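Local coordinates for protein restriction endonuclease UbaLAI (Unidentified, PDB 5O63) that cleaves double-stranded DNA as a monomeric Type IIE restriction endonuclease, its N-terminal B3 domain binding the cognate sequence, at residues L29-D34 and P150-F155; A23-V28 and T109-A114. One frame throughout, in Å; residues are numbered along the deposited sequence.

Contact 1. Residues L29-D34 and P150-F155; sequences LTPNDD and PKAGLF. With nucleotides of chain D.
Ala152 sets its methyl CB 3.6 Å from Leu29 O, and Thr30 CG2 lies 3.7 Å from Gly153 CA; in this tight part two small residues let the loops of the B3 domain close up beside the DNA. No hydrogen bond joins the loops. Glycine suits position 153 doubly: a side chain would press on the preceding carbonyl oxygen and clash with the DC3 phosphate of chain D. The solvent side is looser, exposed Pro31 and Ala152 coming no nearer than 4.4 Å, CD to CB. A type I turn from Thr30 to Asp33 shapes the first loop; Thr30 N also donates to Asp33 OD2, 3.1 Å away, from above the carboxylate plane. The chi1 of Thr30 (76°) turns OG1 to DC4 OP2 of chain D, bonded at 2.6 Å, while CG2 lies 3.4 Å from DC3 OP2 of chain D. Asn32 N grips the same DC4 oxygen at 2.8 Å. At the base edge Asn32 ND2 donates to DA5 N7 of chain D, 3.0 Å away. Were Asn32 an alanine, DA5 N7 would probably lose this protein donor. Sequence-independent phosphate bonds are thus joined to one at N7, which alone would not distinguish adenine from guanine.

Contact 2. Residues A23-V28 and T109-A114; sequences AMFAKV and TIFLFA
Phe25 and Phe111 form a hydrogen-bonded pair midway along two antiparallel strands, whose axes approach to 4.7 Å at an angle of 169°. The pairing lies in the mixed sheet of the B3 fold, a DNA-binding pseudobarrel. Ala23 with Phe113 and Lys27 with Thr109 are the other hydrogen-bonded pairs, giving six N-H to O bonds in all; Phe111 N to Phe25 O, at 2.8 Å, is representative. In the non-hydrogen-bonded pairs between them, Met24 CA and Ala26 CA direct their hydrogens at Phe111 O and Thr109 O.

One face carries Met24, Ala26, Ile110 and Leu112 beneath helices 3-14 and 136-144. Met24 is an engineered replacement of leucine; its side chain crosses that of Ile110 obliquely, Met24 CG lying 4.0 Å from Ile110 CG2. Ala26, small enough to lie under Cys143, meets Ile110 CG1 with its CB at 4.2 Å.

The other face bears Ala23, Phe25, Lys27, Thr109, Phe111 and Phe113. The extended chain of Lys27 carries NZ away from the neighbouring strand to a salt bridge with Asp33 and a hydrogen bond to Leu41 O. Thr109 OG1 is buried without a hydrogen-bond partner in the model. Phenylalanine suits 25 and 111 because the buried rings fill an apolar layer, Phe111 meeting Phe50 and Phe125 edge-to-face and Phe25 packing on Pro43 and Ala46. Their planes, at 15°, are slid so far apart, 5.7 Å between centroids, that they barely overlap. They touch through Phe25 CD2 and Phe111 CD2 at 3.6 Å, and Phe25 O lies in plane at the Phe111 ring edge, 3.8 Å from Phe111 CD2.

Overall arrangement
Along the chain the segments alternate: 23-28, 29-34, 109-114, then 150-155. Strand 19-28 is shared, since contact 1 takes up the loop that directly follows it. In the sheet this strand lies between 108-116, its partner in contact 2, and 155-159, which the loop 150-155 leads into. The centres are 14 Å apart, contact 2 near the middle of the chain and contact 1 toward its surface, where DNA binds. They meet at Gly153 N and Val28 O, 2.7 Å apart and probably hydrogen-bonded, with a salt bridge as a second tie. The DNA-binding loop is thus joined directly to the core sheet.

Contact 1. Residues L29-D34 and P150-F155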
ATOM      1  N   LEU A  29      -2.240   6.058   7.573  1.00 15.11           N
ATOM      2  CA  LEU A  29      -2.056   5.063   8.638  1.00 17.82           C
ATOM      3  C   LEU A  29      -2.688   5.561   9.935  1.00 17.30           C
ATOM      4  O   LEU A  29      -2.875   6.797  10.128  1.00 17.76           O
ATOM      5  CB  LEU A  29      -0.569   4.759   8.906  1.00 17.13           C
ATOM      6  CG  LEU A  29       0.119   4.159   7.651  1.00 20.09           C
ATOM      7  CD1 LEU A  29       1.500   3.662   8.212  1.00 19.85           C
ATOM      8  CD2 LEU A  29      -0.737   3.102   7.015  1.00 22.50           C
ATOM      9  N   THR A  30      -2.960   4.629  10.855  1.00 16.50           N
ATOM     10  CA  THR A  30      -3.295   5.018  12.241  1.00 14.77           C
ATOM     11  C   THR A  30      -2.046   4.815  13.091  1.00 15.12           C
ATOM     12  O   THR A  30      -1.116   4.063  12.632  1.00 15.91           O
ATOM     13  CB  THR A  30      -4.457   4.179  12.859  1.00 18.90           C
ATOM     14  OG1 THR A  30      -4.002   2.865  13.235  1.00 18.88           O
ATOM     15  CG2 THR A  30      -5.614   3.973  11.825  1.00 18.35           C
ATOM     16  N   PRO A  31      -1.960   5.372  14.271  1.00 16.13           N
ATOM     17  CA  PRO A  31      -0.711   5.340  15.031  1.00 15.09           C
ATOM     18  C   PRO A  31      -0.269   3.906  15.300  1.00 15.74           C
ATOM     19  O   PRO A  31       0.986   3.655  15.328  1.00 18.77           O
ATOM     20  CB  PRO A  31      -1.048   6.087  16.332  1.00 19.51           C
ATOM     21  CG  PRO A  31      -2.015   7.230  15.760  1.00 19.33           C
ATOM     22  CD  PRO A  31      -2.881   6.419  14.811  1.00 17.13           C
ATOM     23  N   ASN A  32      -1.211   2.981  15.469  1.00 15.98           N
ATOM     24  CA  ASN A  32      -0.749   1.585  15.764  1.00 17.27           C
ATOM     25  C   ASN A  32      -0.063   0.934  14.590  1.00 16.61           C
ATOM     26  O   ASN A  32       0.758   0.015  14.825  1.00 16.26           O
ATOM     27  CB  ASN A  32      -1.918   0.681  16.152  1.00 16.68           C
ATOM     28  CG  ASN A  32      -1.463  -0.452  17.084  1.00 16.73           C
ATOM     29  OD1 ASN A  32      -0.858  -0.190  18.107  1.00 18.59           O
ATOM     30  ND2 ASN A  32      -1.728  -1.680  16.676  1.00 16.22           N
ATOM     31  N   ASP A  33      -0.371   1.349  13.361  1.00 15.51           N
ATOM     32  CA  ASP A  33       0.237   0.705  12.149  1.00 16.14           C
ATOM     33  C   ASP A  33       1.711   0.955  12.094  1.00 15.15           C
ATOM     34  O   ASP A  33       2.181   2.002  12.513  1.00 15.96           O
ATOM     35  CB  ASP A  33      -0.414   1.317  10.908  1.00 15.23           C
ATOM     36  CG  ASP A  33      -1.835   0.864  10.629  1.00 14.80           C
ATOM     37  OD1 ASP A  33      -2.259  -0.252  10.933  1.00 16.45           O
ATOM     38  OD2 ASP A  33      -2.530   1.740   9.964  1.00 16.97           O
ATOM     39  N   ASP A  34       2.496  -0.012  11.533  1.00 15.20           N
ATOM     40  CA  ASP A  34       3.906   0.226  11.271  1.00 14.70           C
ATOM     41  C   ASP A  34       4.337  -0.867  10.232  1.00 15.73           C
ATOM     42  O   ASP A  34       3.486  -1.498   9.647  1.00 15.48           O
ATOM     43  CB  ASP A  34       4.713   0.205  12.546  1.00 15.92           C
ATOM     44  CG  ASP A  34       4.556  -1.107  13.317  1.00 18.48           C
ATOM     45  OD1 ASP A  34       4.408  -2.194  12.721  1.00 15.81           O
ATOM     46  OD2 ASP A  34       4.411  -1.018  14.574  1.00 19.92           O
ATOM     47  N   PRO A 150      -6.956  15.168   5.496  1.00 22.71           N
ATOM     48  CA  PRO A 150      -6.391  13.873   5.951  1.00 26.33           C
ATOM     49  C   PRO A 150      -6.876  13.479   7.345  1.00 23.49           C
ATOM     50  O   PRO A 150      -7.111  14.368   8.216  1.00 25.94           O
ATOM     51  CB  PRO A 150      -4.875  14.092   5.959  1.00 30.67           C
ATOM     52  CG  PRO A 150      -4.683  15.564   5.836  1.00 27.22           C
ATOM     53  CD  PRO A 150      -5.977  16.248   5.377  1.00 28.21           C
ATOM     54  N   LYS A 151      -7.051  12.168   7.546  0.56 20.34           N
ATOM     55  CA  LYS A 151      -7.633  11.613   8.777  0.56 16.94           C
ATOM     56  C   LYS A 151      -7.054  10.202   8.989  0.56 18.83           C
ATOM     57  O   LYS A 151      -7.091   9.367   8.056  0.56 19.67           O
ATOM     58  CB  LYS A 151      -9.185  11.603   8.696  0.56 20.25           C
ATOM     59  CG  LYS A 151      -9.919  11.188   9.943  0.56 21.21           C
ATOM     60  CD  LYS A 151      -9.633  12.136  11.105  0.56 21.82           C
ATOM     61  CE  LYS A 151      -9.778  13.586  10.620  0.56 23.30           C
ATOM     62  NZ  LYS A 151      -9.583  14.671  11.668  0.56 26.14           N
ATOM     63  N   ALA A 152      -6.524   9.959  10.179  1.00 20.74           N
ATOM     64  CA  ALA A 152      -5.923   8.627  10.440  1.00 19.26           C
ATOM     65  C   ALA A 152      -6.985   7.539  10.065  1.00 19.75           C
ATOM     66  O   ALA A 152      -8.192   7.645  10.409  1.00 18.36           O
ATOM     67  CB  ALA A 152      -5.446   8.518  11.881  1.00 21.36           C
ATOM     68  N   GLY A 153      -6.558   6.539   9.280  1.00 19.18           N
ATOM     69  CA  GLY A 153      -7.430   5.444   8.914  1.00 18.32           C
ATOM     70  C   GLY A 153      -8.122   5.629   7.583  1.00 17.88           C
ATOM     71  O   GLY A 153      -8.702   4.703   7.023  1.00 19.90           O
ATOM     72  N   LEU A 154      -8.213   6.876   7.119  1.00 18.39           N
ATOM     73  CA  LEU A 154      -8.865   7.135   5.858  1.00 18.84           C
ATOM     74  C   LEU A 154      -8.233   6.370   4.708  1.00 17.93           C
ATOM     75  O   LEU A 154      -7.000   6.313   4.624  1.00 18.96           O
ATOM     76  CB  LEU A 154      -8.790   8.622   5.515  1.00 21.41           C
ATOM     77  CG  LEU A 154      -9.258   9.132   4.175  1.00 20.58           C
ATOM     78  CD1 LEU A 154     -10.807   8.980   4.052  1.00 32.79           C
ATOM     79  CD2 LEU A 154      -8.892  10.623   4.108  1.00 22.26           C
ATOM     80  N   PHE A 155      -9.062   5.828   3.846  1.00 16.77           N
ATOM     81  CA  PHE A 155      -8.461   5.055   2.715  1.00 18.05           C
ATOM     82  C   PHE A 155      -9.297   5.174   1.473  1.00 21.11           C
ATOM     83  O   PHE A 155     -10.503   5.513   1.547  1.00 21.34           O
ATOM     84  CB  PHE A 155      -8.218   3.580   3.116  1.00 18.78           C
ATOM     85  CG  PHE A 155      -9.439   2.753   3.199  1.00 18.56           C
ATOM     86  CD1 PHE A 155     -10.203   2.719   4.412  1.00 20.04           C
ATOM     87  CD2 PHE A 155      -9.869   1.994   2.114  1.00 22.89           C
ATOM     88  CE1 PHE A 155     -11.397   1.975   4.466  1.00 21.38           C
ATOM     89  CE2 PHE A 155     -11.088   1.234   2.152  1.00 24.38           C
ATOM     90  CZ  PHE A 155     -11.847   1.216   3.372  1.00 22.84           C
TER
ATOM     91  P    DC D   4      -5.046   3.620  16.852  1.00 19.37           P
ATOM     92  OP1  DC D   4      -5.070   5.082  17.197  1.00 22.15           O
ATOM     93  OP2  DC D   4      -4.016   3.151  15.813  1.00 19.46           O
ATOM     94  O5'  DC D   4      -4.762   2.742  18.133  1.00 18.09           O
ATOM     95  C5'  DC D   4      -5.595   3.006  19.357  1.00 18.38           C
ATOM     96  C4'  DC D   4      -5.192   2.073  20.457  1.00 20.51           C
ATOM     97  O4'  DC D   4      -5.507   0.719  20.085  1.00 21.70           O
ATOM     98  C3'  DC D   4      -3.670   2.094  20.721  1.00 21.15           C
ATOM     99  O3'  DC D   4      -3.467   2.459  22.095  1.00 24.40           O
ATOM    100  C2'  DC D   4      -3.230   0.638  20.481  1.00 20.86           C
ATOM    101  C1'  DC D   4      -4.581  -0.104  20.671  1.00 22.53           C
ATOM    102  N1   DC D   4      -4.615  -1.379  19.947  1.00 19.77           N
ATOM    103  C2   DC D   4      -4.485  -2.580  20.674  1.00 22.62           C
ATOM    104  O2   DC D   4      -4.440  -2.556  21.945  1.00 23.35           O
ATOM    105  N3   DC D   4      -4.477  -3.754  19.981  1.00 19.85           N
ATOM    106  C4   DC D   4      -4.539  -3.761  18.631  1.00 21.80           C
ATOM    107  N4   DC D   4      -4.468  -4.965  18.021  1.00 20.69           N
ATOM    108  C5   DC D   4      -4.661  -2.535  17.857  1.00 20.42           C
ATOM    109  C6   DC D   4      -4.663  -1.377  18.553  1.00 18.40           C
ATOM    110  P    DC D   3      -9.182   2.980  11.775  1.00 19.34           P
ATOM    111  OP1  DC D   3      -9.409   4.473  11.940  1.00 21.61           O
ATOM    112  OP2  DC D   3      -8.429   2.422  10.588  1.00 18.63           O
ATOM    113  O5'  DC D   3      -8.491   2.430  13.094  1.00 17.96           O
ATOM    114  C5'  DC D   3      -9.031   2.801  14.326  1.00 17.78           C
ATOM    115  C4'  DC D   3      -8.363   2.075  15.439  1.00 19.41           C
ATOM    116  O4'  DC D   3      -8.657   0.664  15.363  1.00 18.96           O
ATOM    117  C3'  DC D   3      -6.843   2.164  15.444  1.00 19.31           C
ATOM    118  O3'  DC D   3      -6.507   3.230  16.347  1.00 19.37           O
ATOM    119  C2'  DC D   3      -6.420   0.763  15.974  1.00 18.96           C
ATOM    120  C1'  DC D   3      -7.771   0.138  16.355  1.00 18.87           C
ATOM    121  N1   DC D   3      -7.793  -1.292  16.331  1.00 19.71           N
ATOM    122  C2   DC D   3      -7.978  -1.983  17.539  1.00 21.34           C
ATOM    123  O2   DC D   3      -8.195  -1.320  18.585  1.00 23.08           O
ATOM    124  N3   DC D   3      -7.906  -3.352  17.549  1.00 21.99           N
ATOM    125  C4   DC D   3      -7.642  -4.025  16.420  1.00 21.92           C
ATOM    126  N4   DC D   3      -7.633  -5.353  16.483  1.00 19.29           N
ATOM    127  C5   DC D   3      -7.416  -3.334  15.148  1.00 19.11           C
ATOM    128  C6   DC D   3      -7.513  -1.976  15.158  1.00 19.82           C
ATOM    129  P    DA D   5      -1.977   2.796  22.633  1.00 24.85           P
ATOM    130  OP1  DA D   5      -2.165   3.545  23.929  1.00 25.49           O
ATOM    131  OP2  DA D   5      -1.130   3.369  21.561  1.00 27.00           O
ATOM    132  O5'  DA D   5      -1.359   1.362  22.951  1.00 23.12           O
ATOM    133  C5'  DA D   5      -1.971   0.557  23.958  1.00 24.77           C
ATOM    134  C4'  DA D   5      -1.377  -0.823  23.963  1.00 23.01           C
ATOM    135  O4'  DA D   5      -1.706  -1.476  22.737  1.00 23.42           O
ATOM    136  C3'  DA D   5       0.140  -0.885  24.015  1.00 26.45           C
ATOM    137  O3'  DA D   5       0.525  -1.024  25.379  1.00 32.80           O
ATOM    138  C2'  DA D   5       0.451  -2.162  23.149  1.00 24.71           C
ATOM    139  C1'  DA D   5      -0.939  -2.644  22.730  1.00 21.10           C
ATOM    140  N9   DA D   5      -0.972  -3.212  21.376  1.00 20.94           N
ATOM    141  C8   DA D   5      -1.134  -2.536  20.174  1.00 21.43           C
ATOM    142  N7   DA D   5      -1.158  -3.333  19.138  1.00 20.15           N
ATOM    143  C5   DA D   5      -0.984  -4.598  19.686  1.00 20.57           C
ATOM    144  C6   DA D   5      -0.882  -5.893  19.110  1.00 19.28           C
ATOM    145  N6   DA D   5      -0.958  -6.131  17.783  1.00 19.47           N
ATOM    146  N1   DA D   5      -0.732  -6.951  19.964  1.00 19.61           N
ATOM    147  C2   DA D   5      -0.666  -6.706  21.265  1.00 21.29           C
ATOM    148  N3   DA D   5      -0.749  -5.547  21.943  1.00 21.59           N
ATOM    149  C4   DA D   5      -0.938  -4.521  21.076  1.00 20.99           C
TER

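Contact 2. Residues A23-V28 and T109-A114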
ATOM      1  N   ALA A  23      -5.001  -0.286 -10.421  1.00 26.47           N
ATOM      2  CA  ALA A  23      -5.858  -0.005  -9.313  1.00 28.61           C
ATOM      3  C   ALA A  23      -4.964   0.455  -8.160  1.00 27.74           C
ATOM      4  O   ALA A  23      -3.801   0.062  -8.067  1.00 25.50           O
ATOM      5  CB  ALA A  23      -6.650  -1.230  -8.894  1.00 33.77           C
ATOM      6  N   MET A  24      -5.528   1.288  -7.318  1.00 25.07           N
ATOM      7  CA  MET A  24      -4.795   1.806  -6.142  1.00 25.13           C
ATOM      8  C   MET A  24      -5.554   1.570  -4.863  1.00 24.57           C
ATOM      9  O   MET A  24      -6.788   1.730  -4.798  1.00 27.22           O
ATOM     10  CB  MET A  24      -4.515   3.305  -6.334  1.00 26.01           C
ATOM     11  CG  MET A  24      -3.953   4.032  -5.077  1.00 29.41           C
ATOM     12  SD  MET A  24      -3.749   5.810  -5.282  1.00 35.13           S
ATOM     13  CE  MET A  24      -5.433   6.310  -5.405  1.00 39.19           C
ATOM     14  N   PHE A  25      -4.811   1.188  -3.823  1.00 19.28           N
ATOM     15  CA  PHE A  25      -5.310   1.238  -2.453  1.00 19.94           C
ATOM     16  C   PHE A  25      -4.368   2.148  -1.673  1.00 20.08           C
ATOM     17  O   PHE A  25      -3.180   1.827  -1.532  1.00 19.71           O
ATOM     18  CB  PHE A  25      -5.367  -0.189  -1.863  1.00 21.31           C
ATOM     19  CG  PHE A  25      -5.390  -0.236  -0.352  1.00 19.16           C
ATOM     20  CD1 PHE A  25      -6.350   0.424   0.409  1.00 20.78           C
ATOM     21  CD2 PHE A  25      -4.419  -0.961   0.323  1.00 21.84           C
ATOM     22  CE1 PHE A  25      -6.338   0.361   1.831  1.00 18.80           C
ATOM     23  CE2 PHE A  25      -4.389  -1.044   1.720  1.00 21.39           C
ATOM     24  CZ  PHE A  25      -5.340  -0.381   2.503  1.00 20.79           C
ATOM     25  N   ALA A  26      -4.840   3.270  -1.166  1.00 17.88           N
ATOM     26  CA  ALA A  26      -4.012   4.208  -0.385  1.00 17.82           C
ATOM     27  C   ALA A  26      -4.670   4.395   0.962  1.00 18.99           C
ATOM     28  O   ALA A  26      -5.903   4.488   1.072  1.00 20.34           O
ATOM     29  CB  ALA A  26      -3.866   5.519  -1.063  1.00 21.36           C
ATOM     30  N   LYS A  27      -3.833   4.449   1.975  1.00 17.08           N
ATOM     31  CA  LYS A  27      -4.310   4.467   3.372  1.00 15.32           C
ATOM     32  C   LYS A  27      -3.485   5.475   4.164  1.00 15.52           C
ATOM     33  O   LYS A  27      -2.243   5.447   4.178  1.00 16.45           O
ATOM     34  CB  LYS A  27      -4.226   3.091   4.047  1.00 16.09           C
ATOM     35  CG  LYS A  27      -4.873   3.105   5.445  1.00 14.27           C
ATOM     36  CD  LYS A  27      -4.492   1.849   6.278  1.00 14.64           C
ATOM     37  CE  LYS A  27      -5.256   1.905   7.626  1.00 16.00           C
ATOM     38  NZ  LYS A  27      -4.739   0.809   8.597  1.00 14.54           N
ATOM     39  N   VAL A  28      -4.182   6.395   4.841  1.00 14.04           N
ATOM     40  CA  VAL A  28      -3.539   7.174   5.888  1.00 16.55           C
ATOM     41  C   VAL A  28      -3.466   6.307   7.122  1.00 17.36           C
ATOM     42  O   VAL A  28      -4.506   5.804   7.619  1.00 16.82           O
ATOM     43  CB  VAL A  28      -4.360   8.475   6.222  1.00 18.18           C
ATOM     44  CG1 VAL A  28      -3.686   9.278   7.282  1.00 18.78           C
ATOM     45  CG2 VAL A  28      -4.600   9.291   4.906  1.00 18.95           C
ATOM     46  N   THR A 109       0.467   5.044   3.189  1.00 16.07           N
ATOM     47  CA  THR A 109       0.938   3.980   2.307  1.00 16.26           C
ATOM     48  C   THR A 109       0.146   3.978   1.031  1.00 21.05           C
ATOM     49  O   THR A 109      -1.081   4.138   1.067  1.00 20.32           O
ATOM     50  CB  THR A 109       0.845   2.611   2.987  1.00 17.95           C
ATOM     51  OG1 THR A 109      -0.520   2.312   3.378  1.00 21.15           O
ATOM     52  CG2 THR A 109       1.769   2.556   4.166  1.00 20.18           C
ATOM     53  N   ILE A 110       0.835   3.798  -0.107  1.00 16.97           N
ATOM     54  CA  ILE A 110       0.170   3.630  -1.386  1.00 17.11           C
ATOM     55  C   ILE A 110       0.542   2.264  -1.944  1.00 18.32           C
ATOM     56  O   ILE A 110       1.712   1.939  -2.034  1.00 20.64           O
ATOM     57  CB  ILE A 110       0.541   4.704  -2.391  1.00 19.32           C
ATOM     58  CG1 ILE A 110       0.209   6.099  -1.853  1.00 21.55           C
ATOM     59  CG2 ILE A 110      -0.143   4.365  -3.794  1.00 21.34           C
ATOM     60  CD1 ILE A 110       0.711   7.164  -2.758  1.00 26.33           C
ATOM     61  N   PHE A 111      -0.464   1.472  -2.315  1.00 17.16           N
ATOM     62  CA  PHE A 111      -0.234   0.224  -3.021  1.00 19.86           C
ATOM     63  C   PHE A 111      -0.865   0.396  -4.395  1.00 21.03           C
ATOM     64  O   PHE A 111      -1.967   0.898  -4.521  1.00 21.65           O
ATOM     65  CB  PHE A 111      -0.885  -0.966  -2.326  1.00 19.85           C
ATOM     66  CG  PHE A 111      -0.362  -1.270  -0.939  1.00 19.67           C
ATOM     67  CD1 PHE A 111       0.535  -2.311  -0.783  1.00 23.46           C
ATOM     68  CD2 PHE A 111      -0.857  -0.579   0.194  1.00 20.80           C
ATOM     69  CE1 PHE A 111       1.014  -2.632   0.509  1.00 21.05           C
ATOM     70  CE2 PHE A 111      -0.360  -0.907   1.475  1.00 25.03           C
ATOM     71  CZ  PHE A 111       0.553  -1.924   1.585  1.00 24.66           C
ATOM     72  N   LEU A 112      -0.172  -0.053  -5.426  0.56 20.08           N
ATOM     73  CA  LEU A 112      -0.704   0.026  -6.782  0.56 20.63           C
ATOM     74  C   LEU A 112      -0.636  -1.376  -7.361  0.56 25.21           C
ATOM     75  O   LEU A 112       0.400  -2.034  -7.218  0.56 24.65           O
ATOM     76  CB  LEU A 112       0.139   0.974  -7.633  0.56 22.00           C
ATOM     77  CG  LEU A 112      -0.360   1.368  -9.014  0.56 23.53           C
ATOM     78  CD1 LEU A 112      -1.443   2.402  -8.841  0.56 26.18           C
ATOM     79  CD2 LEU A 112       0.829   1.878  -9.919  0.56 25.11           C
ATOM     80  N   PHE A 113      -1.720  -1.848  -7.978  1.00 25.81           N
ATOM     81  CA  PHE A 113      -1.678  -3.097  -8.722  1.00 26.70           C
ATOM     82  C   PHE A 113      -1.761  -2.714 -10.170  1.00 29.34           C
ATOM     83  O   PHE A 113      -2.745  -2.109 -10.584  1.00 28.19           O
ATOM     84  CB  PHE A 113      -2.801  -4.075  -8.345  1.00 27.76           C
ATOM     85  CG  PHE A 113      -2.752  -5.346  -9.169  1.00 34.03           C
ATOM     86  CD1 PHE A 113      -1.832  -6.335  -8.886  1.00 34.11           C
ATOM     87  CD2 PHE A 113      -3.582  -5.499 -10.270  1.00 36.68           C
ATOM     88  CE1 PHE A 113      -1.762  -7.499  -9.661  1.00 39.91           C
ATOM     89  CE2 PHE A 113      -3.535  -6.652 -11.039  1.00 38.09           C
ATOM     90  CZ  PHE A 113      -2.622  -7.657 -10.730  1.00 41.45           C
ATOM     91  N   ALA A 114      -0.721  -2.984 -10.934  1.00 29.34           N
ATOM     92  CA  ALA A 114      -0.745  -2.588 -12.345  1.00 31.24           C
ATOM     93  C   ALA A 114      -0.729  -3.775 -13.301  1.00 33.11           C
ATOM     94  O   ALA A 114      -0.014  -4.749 -13.093  1.00 32.41           O
ATOM     95  CB  ALA A 114       0.412  -1.649 -12.634  1.00 28.85           C
TER